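Local coordinates for Hsp70/Hsp90 co-chaperone CNS1 (Saccharomyces cerevisiae, PDB 6HFM), which acts as a co-chaperone of Hsp90 and Hsp70, stimulating the Hsp70 ATPase and linking Hsp90 to translation elongation, at residues M13-P26 with L125-N137. Sequence-based numbering, arbitrary orientation. Where two conformers were deposited one is given.
Sequences MTLRNITNIKTHSP and LKKESPDVPLFDN
Leu125 lays its CB against Ile18 CG1; Leu125 and Asn17, the latter in the Schellman turn that ends helix 4-15, both belong to a magnesium site. Asn17 turns its amide to the end of the other helix: ND2 gives an almost straight bond (170°) to Lys126 O at 2.9 Å and a second to the anti side of Glu128 OE1, both acceptors lying near the amide plane. Asp131, whose side chain also lies close to the magnesium ion, receives Thr19 OG1 on the syn lone pair of OD1 at 2.7 Å, while a water ties Thr19 N to the carbonyls of Leu125 and Val132. Pro133 packs against Ile21 CG1. From here the chains run parallel: Leu134 N bonds to Thr19 O, and Leu134 O takes Ile21 N. Leu134 CD1 meets Ile18 CG2 at 3.7 Å, whereas Phe135 offers CE1 to Ile21 CG2. Asp136 extends the ladder through its N and, with CG beside its own backbone N (chi1 -52°), grips Thr23 twice, OD1 taking Thr23 N at 2.9 Å and OD2 taking Thr23 OG1 at 2.6 Å. Replacing Asp136 by alanine removes the carboxylate, which is likely to leave both Thr23 donors without their acceptors. Asn137 N binds Asn20 OD1. In this C-terminal wheel domain, the short parallel sheet pairs strands 20-21 and 134-135 beyond the meeting helix ends, with strand 47-55 touching Met13, Ile18 and Leu125, and strand 101-106 meeting Val132 and Phe135.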
ATOM      1  N   MET A  13      15.734  -6.959   1.770  1.00 19.35           N
ATOM      2  CA  MET A  13      14.315  -7.024   2.134  1.00 19.99           C
ATOM      3  C   MET A  13      14.063  -7.897   3.371  1.00 19.72           C
ATOM      4  O   MET A  13      13.202  -7.553   4.180  1.00 19.71           O
ATOM      5  CB  MET A  13      13.467  -7.461   0.938  1.00 20.00           C
ATOM      6  CG  MET A  13      13.348  -6.376  -0.131  1.00 20.42           C
ATOM      7  SD  MET A  13      12.419  -6.871  -1.597  1.00 21.62           S
ATOM      8  CE  MET A  13      10.760  -6.981  -0.933  1.00 22.13           C
ATOM      9  N   THR A  14      14.818  -8.990   3.542  1.00 20.67           N
ATOM     10  CA  THR A  14      14.698  -9.827   4.737  0.50 21.06           C
ATOM     11  C   THR A  14      15.187  -9.072   5.981  1.00 20.68           C
ATOM     12  O   THR A  14      14.609  -9.204   7.057  1.00 21.34           O
ATOM     13  CB  THR A  14      15.456 -11.165   4.580  0.50 21.15           C
ATOM     14  OG1 THR A  14      15.050 -11.807   3.364  0.50 22.56           O
ATOM     15  CG2 THR A  14      15.166 -12.098   5.750  0.50 20.72           C
ATOM     16  N   LEU A  15      16.240  -8.265   5.828  1.00 20.47           N
ATOM     17  CA  LEU A  15      16.713  -7.413   6.930  1.00 20.59           C
ATOM     18  C   LEU A  15      15.614  -6.460   7.395  1.00 19.98           C
ATOM     19  O   LEU A  15      15.448  -6.228   8.590  1.00 21.25           O
ATOM     20  CB  LEU A  15      17.942  -6.600   6.507  1.00 20.60           C
ATOM     21  CG  LEU A  15      18.516  -5.640   7.557  1.00 21.85           C
ATOM     22  CD1 LEU A  15      19.147  -6.410   8.709  1.00 22.45           C
ATOM     23  CD2 LEU A  15      19.522  -4.702   6.913  1.00 22.19           C
ATOM     24  N   ARG A  16      14.864  -5.928   6.432  1.00 19.15           N
ATOM     25  CA  ARG A  16      13.732  -5.034   6.693  1.00 19.06           C
ATOM     26  C   ARG A  16      12.450  -5.749   7.180  1.00 19.25           C
ATOM     27  O   ARG A  16      11.421  -5.095   7.369  1.00 19.36           O
ATOM     28  CB  ARG A  16      13.421  -4.236   5.420  1.00 18.88           C
ATOM     29  CG  ARG A  16      14.462  -3.187   5.042  1.00 18.75           C
ATOM     30  CD  ARG A  16      14.221  -2.705   3.626  1.00 19.13           C
ATOM     31  NE  ARG A  16      14.962  -1.500   3.254  1.00 18.68           N
ATOM     32  CZ  ARG A  16      16.251  -1.452   2.927  1.00 18.68           C
ATOM     33  NH1 ARG A  16      17.025  -2.537   2.988  1.00 19.60           N
ATOM     34  NH2 ARG A  16      16.790  -0.280   2.577  1.00 19.17           N
ATOM     35  N   ASN A  17      12.513  -7.075   7.352  1.00 18.91           N
ATOM     36  CA  ASN A  17      11.400  -7.903   7.837  1.00 19.23           C
ATOM     37  C   ASN A  17      10.135  -7.777   6.976  1.00 18.22           C
ATOM     38  O   ASN A  17       9.021  -7.840   7.491  1.00 19.04           O
ATOM     39  CB  ASN A  17      11.098  -7.580   9.307  1.00 21.29           C
ATOM     40  CG  ASN A  17      10.265  -8.657   9.985  1.00 22.99           C
ATOM     41  OD1 ASN A  17      10.401  -9.842   9.684  1.00 25.38           O
ATOM     42  ND2 ASN A  17       9.389  -8.244  10.895  1.00 25.55           N
ATOM     43  N   ILE A  18      10.319  -7.634   5.663  1.00 17.28           N
ATOM     44  CA  ILE A  18       9.188  -7.427   4.744  1.00 17.31           C
ATOM     45  C   ILE A  18       8.527  -8.770   4.412  1.00 18.13           C
ATOM     46  O   ILE A  18       9.191  -9.723   3.984  1.00 20.46           O
ATOM     47  CB  ILE A  18       9.618  -6.705   3.444  1.00 17.36           C
ATOM     48  CG1 ILE A  18      10.028  -5.267   3.763  1.00 18.28           C
ATOM     49  CG2 ILE A  18       8.486  -6.685   2.409  1.00 17.94           C
ATOM     50  CD1 ILE A  18      10.804  -4.578   2.664  1.00 18.69           C
ATOM     51  N   THR A  19       7.219  -8.830   4.625  1.00 17.82           N
ATOM     52  CA  THR A  19       6.394  -9.956   4.197  1.00 17.15           C
ATOM     53  C   THR A  19       5.843  -9.629   2.805  1.00 17.09           C
ATOM     54  O   THR A  19       5.312  -8.545   2.604  1.00 16.59           O
ATOM     55  CB  THR A  19       5.217 -10.147   5.179  1.00 18.24           C
ATOM     56  OG1 THR A  19       5.721 -10.291   6.512  1.00 19.55           O
ATOM     57  CG2 THR A  19       4.380 -11.366   4.819  1.00 18.59           C
ATOM     58  N   ASN A  20       5.985 -10.555   1.853  1.00 17.07           N
ATOM     59  CA  ASN A  20       5.378 -10.392   0.520  1.00 16.91           C
ATOM     60  C   ASN A  20       4.360 -11.495   0.265  1.00 17.04           C
ATOM     61  O   ASN A  20       4.660 -12.679   0.433  1.00 20.91           O
ATOM     62  CB  ASN A  20       6.424 -10.395  -0.600  1.00 17.66           C
ATOM     63  CG  ASN A  20       5.812 -10.125  -1.968  1.00 18.01           C
ATOM     64  OD1 ASN A  20       4.989  -9.216  -2.126  1.00 17.52           O
ATOM     65  ND2 ASN A  20       6.200 -10.919  -2.963  1.00 21.01           N
ATOM     66  N   ILE A  21       3.161 -11.089  -0.157  1.00 16.26           N
ATOM     67  CA  ILE A  21       2.088 -12.019  -0.495  1.00 17.67           C
ATOM     68  C   ILE A  21       1.843 -11.946  -2.002  1.00 18.07           C
ATOM     69  O   ILE A  21       1.527 -10.880  -2.527  1.00 17.34           O
ATOM     70  CB  ILE A  21       0.779 -11.664   0.253  1.00 19.06           C
ATOM     71  CG1 ILE A  21       0.960 -11.752   1.784  1.00 21.87           C
ATOM     72  CG2 ILE A  21      -0.380 -12.556  -0.196  1.00 19.09           C
ATOM     73  CD1 ILE A  21       1.376 -13.102   2.322  1.00 24.24           C
ATOM     74  N   LYS A  22       1.967 -13.083  -2.688  1.00 18.02           N
ATOM     75  CA  LYS A  22       1.651 -13.149  -4.115  1.00 19.43           C
ATOM     76  C   LYS A  22       0.164 -13.442  -4.312  1.00 18.33           C
ATOM     77  O   LYS A  22      -0.421 -14.259  -3.580  1.00 18.12           O
ATOM     78  CB  LYS A  22       2.531 -14.179  -4.819  1.00 21.90           C
ATOM     79  CG  LYS A  22       3.981 -13.724  -4.871  1.00 24.50           C
ATOM     80  CD  LYS A  22       4.913 -14.778  -5.426  1.00 28.92           C
ATOM     81  CE  LYS A  22       6.348 -14.290  -5.335  1.00 32.46           C
ATOM     82  NZ  LYS A  22       7.291 -15.198  -6.027  1.00 35.33           N
ATOM     83  N   THR A  23      -0.445 -12.744  -5.274  1.00 17.59           N
ATOM     84  CA  THR A  23      -1.867 -12.902  -5.593  1.00 18.31           C
ATOM     85  C   THR A  23      -2.013 -13.545  -6.968  1.00 18.50           C
ATOM     86  O   THR A  23      -1.085 -13.514  -7.782  1.00 18.13           O
ATOM     87  CB  THR A  23      -2.646 -11.563  -5.512  1.00 18.61           C
ATOM     88  OG1 THR A  23      -2.245 -10.672  -6.557  1.00 19.44           O
ATOM     89  CG2 THR A  23      -2.440 -10.902  -4.153  1.00 18.91           C
ATOM     90  N   HIS A  24      -3.170 -14.157  -7.214  1.00 19.07           N
ATOM     91  CA  HIS A  24      -3.364 -14.900  -8.468  1.00 20.20           C
ATOM     92  C   HIS A  24      -3.574 -13.987  -9.673  1.00 20.78           C
ATOM     93  O   HIS A  24      -3.120 -14.314 -10.776  1.00 22.10           O
ATOM     94  CB  HIS A  24      -4.459 -15.985  -8.362  1.00 21.15           C
ATOM     95  CG  HIS A  24      -5.826 -15.487  -8.000  1.00 21.56           C
ATOM     96  ND1 HIS A  24      -6.634 -14.798  -8.879  1.00 21.74           N
ATOM     97  CD2 HIS A  24      -6.556 -15.647  -6.868  1.00 22.32           C
ATOM     98  CE1 HIS A  24      -7.787 -14.522  -8.293  1.00 23.27           C
ATOM     99  NE2 HIS A  24      -7.765 -15.029  -7.071  1.00 23.86           N
ATOM    100  N   SER A  25      -4.218 -12.838  -9.461  1.00 20.96           N
ATOM    101  CA  SER A  25      -4.592 -11.946 -10.559  1.00 22.45           C
ATOM    102  C   SER A  25      -4.191 -10.491 -10.285  1.00 21.55           C
ATOM    103  O   SER A  25      -5.053  -9.613 -10.198  1.00 24.62           O
ATOM    104  CB  SER A  25      -6.093 -12.070 -10.813  1.00 23.74           C
ATOM    105  OG  SER A  25      -6.414 -13.407 -11.162  1.00 25.58           O
ATOM    106  N   PRO A  26      -2.873 -10.233 -10.170  1.00 20.37           N
ATOM    107  CA  PRO A  26      -2.414  -8.853  -9.998  1.00 21.45           C
ATOM    108  C   PRO A  26      -2.757  -8.009 -11.225  1.00 23.34           C
ATOM    109  O   PRO A  26      -2.800  -8.534 -12.345  1.00 23.54           O
ATOM    110  CB  PRO A  26      -0.898  -9.007  -9.830  1.00 20.81           C
ATOM    111  CG  PRO A  26      -0.563 -10.269 -10.540  1.00 20.38           C
ATOM    112  CD  PRO A  26      -1.734 -11.167 -10.280  1.00 20.45           C
ATOM    113  N   LEU A 125       6.108  -1.725   7.393  1.00 18.25           N
ATOM    114  CA  LEU A 125       6.470  -3.047   6.863  1.00 17.12           C
ATOM    115  C   LEU A 125       7.452  -3.815   7.760  1.00 18.13           C
ATOM    116  O   LEU A 125       7.504  -5.043   7.676  1.00 18.50           O
ATOM    117  CB  LEU A 125       7.047  -2.928   5.442  1.00 16.98           C
ATOM    118  CG  LEU A 125       6.171  -2.306   4.338  1.00 18.19           C
ATOM    119  CD1 LEU A 125       6.935  -2.232   3.023  1.00 18.46           C
ATOM    120  CD2 LEU A 125       4.867  -3.053   4.146  1.00 19.97           C
ATOM    121  N   LYS A 126       8.209  -3.110   8.609  1.00 18.59           N
ATOM    122  CA  LYS A 126       9.225  -3.751   9.468  1.00 21.32           C
ATOM    123  C   LYS A 126       8.661  -4.444  10.716  1.00 22.61           C
ATOM    124  O   LYS A 126       9.267  -5.403  11.215  1.00 24.09           O
ATOM    125  CB  LYS A 126      10.314  -2.742   9.879  1.00 24.55           C
ATOM    126  CG  LYS A 126      11.491  -3.373  10.623  1.00 30.40           C
ATOM    127  CD  LYS A 126      12.691  -2.443  10.714  1.00 37.18           C
ATOM    128  CE  LYS A 126      13.842  -3.098  11.467  1.00 43.35           C
ATOM    129  NZ  LYS A 126      14.439  -4.245  10.723  1.00 47.29           N
ATOM    130  N   LYS A 127       7.531  -3.966  11.227  1.00 23.71           N
ATOM    131  CA  LYS A 127       6.967  -4.505  12.480  1.00 26.70           C
ATOM    132  C   LYS A 127       6.628  -5.992  12.358  1.00 29.44           C
ATOM    133  O   LYS A 127       6.066  -6.421  11.351  1.00 30.72           O
ATOM    134  CB  LYS A 127       5.706  -3.737  12.876  1.00 28.13           C
ATOM    135  CG  LYS A 127       5.955  -2.305  13.304  1.00 31.39           C
ATOM    136  CD  LYS A 127       4.669  -1.627  13.753  1.00 35.16           C
ATOM    137  CE  LYS A 127       4.865  -0.131  13.937  1.00 38.81           C
ATOM    138  NZ  LYS A 127       3.569   0.578  14.110  1.00 43.03           N
ATOM    139  N   GLU A 128       6.987  -6.774  13.378  1.00 33.14           N
ATOM    140  CA  GLU A 128       6.655  -8.201  13.400  1.00 35.79           C
ATOM    141  C   GLU A 128       5.156  -8.377  13.641  1.00 34.33           C
ATOM    142  O   GLU A 128       4.525  -9.226  13.017  1.00 33.37           O
ATOM    143  CB  GLU A 128       7.484  -8.946  14.460  1.00 40.37           C
ATOM    144  CG  GLU A 128       7.266 -10.460  14.538  1.00 44.82           C
ATOM    145  CD  GLU A 128       7.560 -11.210  13.241  1.00 49.80           C
ATOM    146  OE1 GLU A 128       8.359 -10.726  12.409  1.00 52.51           O
ATOM    147  OE2 GLU A 128       6.994 -12.309  13.060  1.00 53.40           O
ATOM    148  N   SER A 129       4.609  -7.574  14.551  1.00 35.18           N
ATOM    149  CA  SER A 129       3.168  -7.496  14.789  1.00 36.76           C
ATOM    150  C   SER A 129       2.792  -6.035  15.020  1.00 33.53           C
ATOM    151  O   SER A 129       3.433  -5.382  15.851  1.00 38.29           O
ATOM    152  CB  SER A 129       2.780  -8.327  16.010  1.00 41.75           C
ATOM    153  OG  SER A 129       2.731  -9.702  15.681  1.00 48.40           O
ATOM    154  N   PRO A 130       1.793  -5.495  14.318  1.00 29.23           N
ATOM    155  CA  PRO A 130       1.016  -6.163  13.254  1.00 27.16           C
ATOM    156  C   PRO A 130       1.808  -6.371  11.960  1.00 24.33           C
ATOM    157  O   PRO A 130       2.596  -5.502  11.569  1.00 24.47           O
ATOM    158  CB  PRO A 130      -0.144  -5.201  13.004  1.00 27.99           C
ATOM    159  CG  PRO A 130       0.328  -3.884  13.508  1.00 29.95           C
ATOM    160  CD  PRO A 130       1.308  -4.136  14.597  1.00 30.74           C
ATOM    161  N   ASP A 131       1.574  -7.514  11.318  1.00 20.73           N
ATOM    162  CA  ASP A 131       2.299  -7.927  10.115  1.00 20.11           C
ATOM    163  C   ASP A 131       1.553  -7.390   8.891  1.00 18.52           C
ATOM    164  O   ASP A 131       0.501  -7.914   8.527  1.00 19.67           O
ATOM    165  CB  ASP A 131       2.406  -9.462  10.080  1.00 21.34           C
ATOM    166  CG  ASP A 131       3.404  -9.982   9.043  1.00 22.88           C
ATOM    167  OD1 ASP A 131       3.985  -9.189   8.267  1.00 23.06           O
ATOM    168  OD2 ASP A 131       3.609 -11.219   9.011  1.00 25.26           O
ATOM    169  N   VAL A 132       2.105  -6.340   8.279  1.00 16.92           N
ATOM    170  CA  VAL A 132       1.487  -5.647   7.139  1.00 16.30           C
ATOM    171  C   VAL A 132       2.335  -5.934   5.890  1.00 16.08           C
ATOM    172  O   VAL A 132       3.440  -5.386   5.769  1.00 17.74           O
ATOM    173  CB  VAL A 132       1.408  -4.125   7.394  1.00 16.73           C
ATOM    174  CG1 VAL A 132       0.852  -3.380   6.186  1.00 16.49           C
ATOM    175  CG2 VAL A 132       0.553  -3.840   8.627  1.00 18.17           C
ATOM    176  N   PRO A 133       1.832  -6.778   4.956  1.00 15.44           N
ATOM    177  CA  PRO A 133       2.658  -7.156   3.801  1.00 15.72           C
ATOM    178  C   PRO A 133       2.620  -6.233   2.585  1.00 14.95           C
ATOM    179  O   PRO A 133       1.686  -5.441   2.407  1.00 14.98           O
ATOM    180  CB  PRO A 133       2.091  -8.534   3.388  1.00 16.49           C
ATOM    181  CG  PRO A 133       1.104  -8.910   4.427  1.00 18.03           C
ATOM    182  CD  PRO A 133       0.638  -7.641   5.049  1.00 16.15           C
ATOM    183  N   LEU A 134       3.639  -6.379   1.739  1.00 14.87           N
ATOM    184  CA  LEU A 134       3.526  -6.043   0.329  1.00 14.89           C
ATOM    185  C   LEU A 134       2.661  -7.106  -0.354  1.00 14.89           C
ATOM    186  O   LEU A 134       2.619  -8.269   0.073  1.00 15.20           O
ATOM    187  CB  LEU A 134       4.902  -5.988  -0.345  1.00 14.90           C
ATOM    188  CG  LEU A 134       5.894  -4.914   0.109  1.00 15.70           C
ATOM    189  CD1 LEU A 134       7.206  -5.085  -0.642  1.00 16.58           C
ATOM    190  CD2 LEU A 134       5.333  -3.522  -0.106  1.00 16.62           C
ATOM    191  N   PHE A 135       1.963  -6.684  -1.408  1.00 15.13           N
ATOM    192  CA  PHE A 135       1.204  -7.579  -2.271  1.00 14.91           C
ATOM    193  C   PHE A 135       1.814  -7.485  -3.665  1.00 15.34           C
ATOM    194  O   PHE A 135       1.842  -6.407  -4.255  1.00 15.47           O
ATOM    195  CB  PHE A 135      -0.288  -7.222  -2.242  1.00 16.12           C
ATOM    196  CG  PHE A 135      -0.967  -7.635  -0.963  1.00 16.33           C
ATOM    197  CD1 PHE A 135      -1.595  -8.871  -0.860  1.00 17.55           C
ATOM    198  CD2 PHE A 135      -0.924  -6.818   0.159  1.00 16.75           C
ATOM    199  CE1 PHE A 135      -2.188  -9.272   0.332  1.00 18.34           C
ATOM    200  CE2 PHE A 135      -1.509  -7.216   1.350  1.00 17.17           C
ATOM    201  CZ  PHE A 135      -2.140  -8.446   1.438  1.00 17.40           C
ATOM    202  N   ASP A 136       2.354  -8.604  -4.161  1.00 15.46           N
ATOM    203  CA  ASP A 136       3.032  -8.649  -5.462  1.00 15.71           C
ATOM    204  C   ASP A 136       4.169  -7.615  -5.539  1.00 15.94           C
ATOM    205  O   ASP A 136       4.344  -6.933  -6.549  1.00 17.08           O
ATOM    206  CB  ASP A 136       2.000  -8.458  -6.582  1.00 16.69           C
ATOM    207  CG  ASP A 136       0.838  -9.420  -6.452  1.00 18.19           C
ATOM    208  OD1 ASP A 136       1.075 -10.643  -6.577  1.00 19.30           O
ATOM    209  OD2 ASP A 136      -0.304  -8.961  -6.219  1.00 19.13           O
ATOM    210  N   ASN A 137       4.925  -7.519  -4.443  1.00 15.63           N
ATOM    211  CA  ASN A 137       6.059  -6.591  -4.306  1.00 16.46           C
ATOM    212  C   ASN A 137       5.683  -5.124  -4.515  1.00 15.99           C
ATOM    213  O   ASN A 137       6.477  -4.330  -5.019  1.00 17.03           O
ATOM    214  CB  ASN A 137       7.244  -7.019  -5.206  1.00 18.01           C
ATOM    215  CG  ASN A 137       8.145  -8.058  -4.552  1.00 20.78           C
ATOM    216  OD1 ASN A 137       8.248  -8.150  -3.322  1.00 22.35           O
ATOM    217  ND2 ASN A 137       8.820  -8.835  -5.382  1.00 24.74           N
TER
HETATM  218  O   HOH W   1       5.983  -6.582   5.904  1.00 19.27           O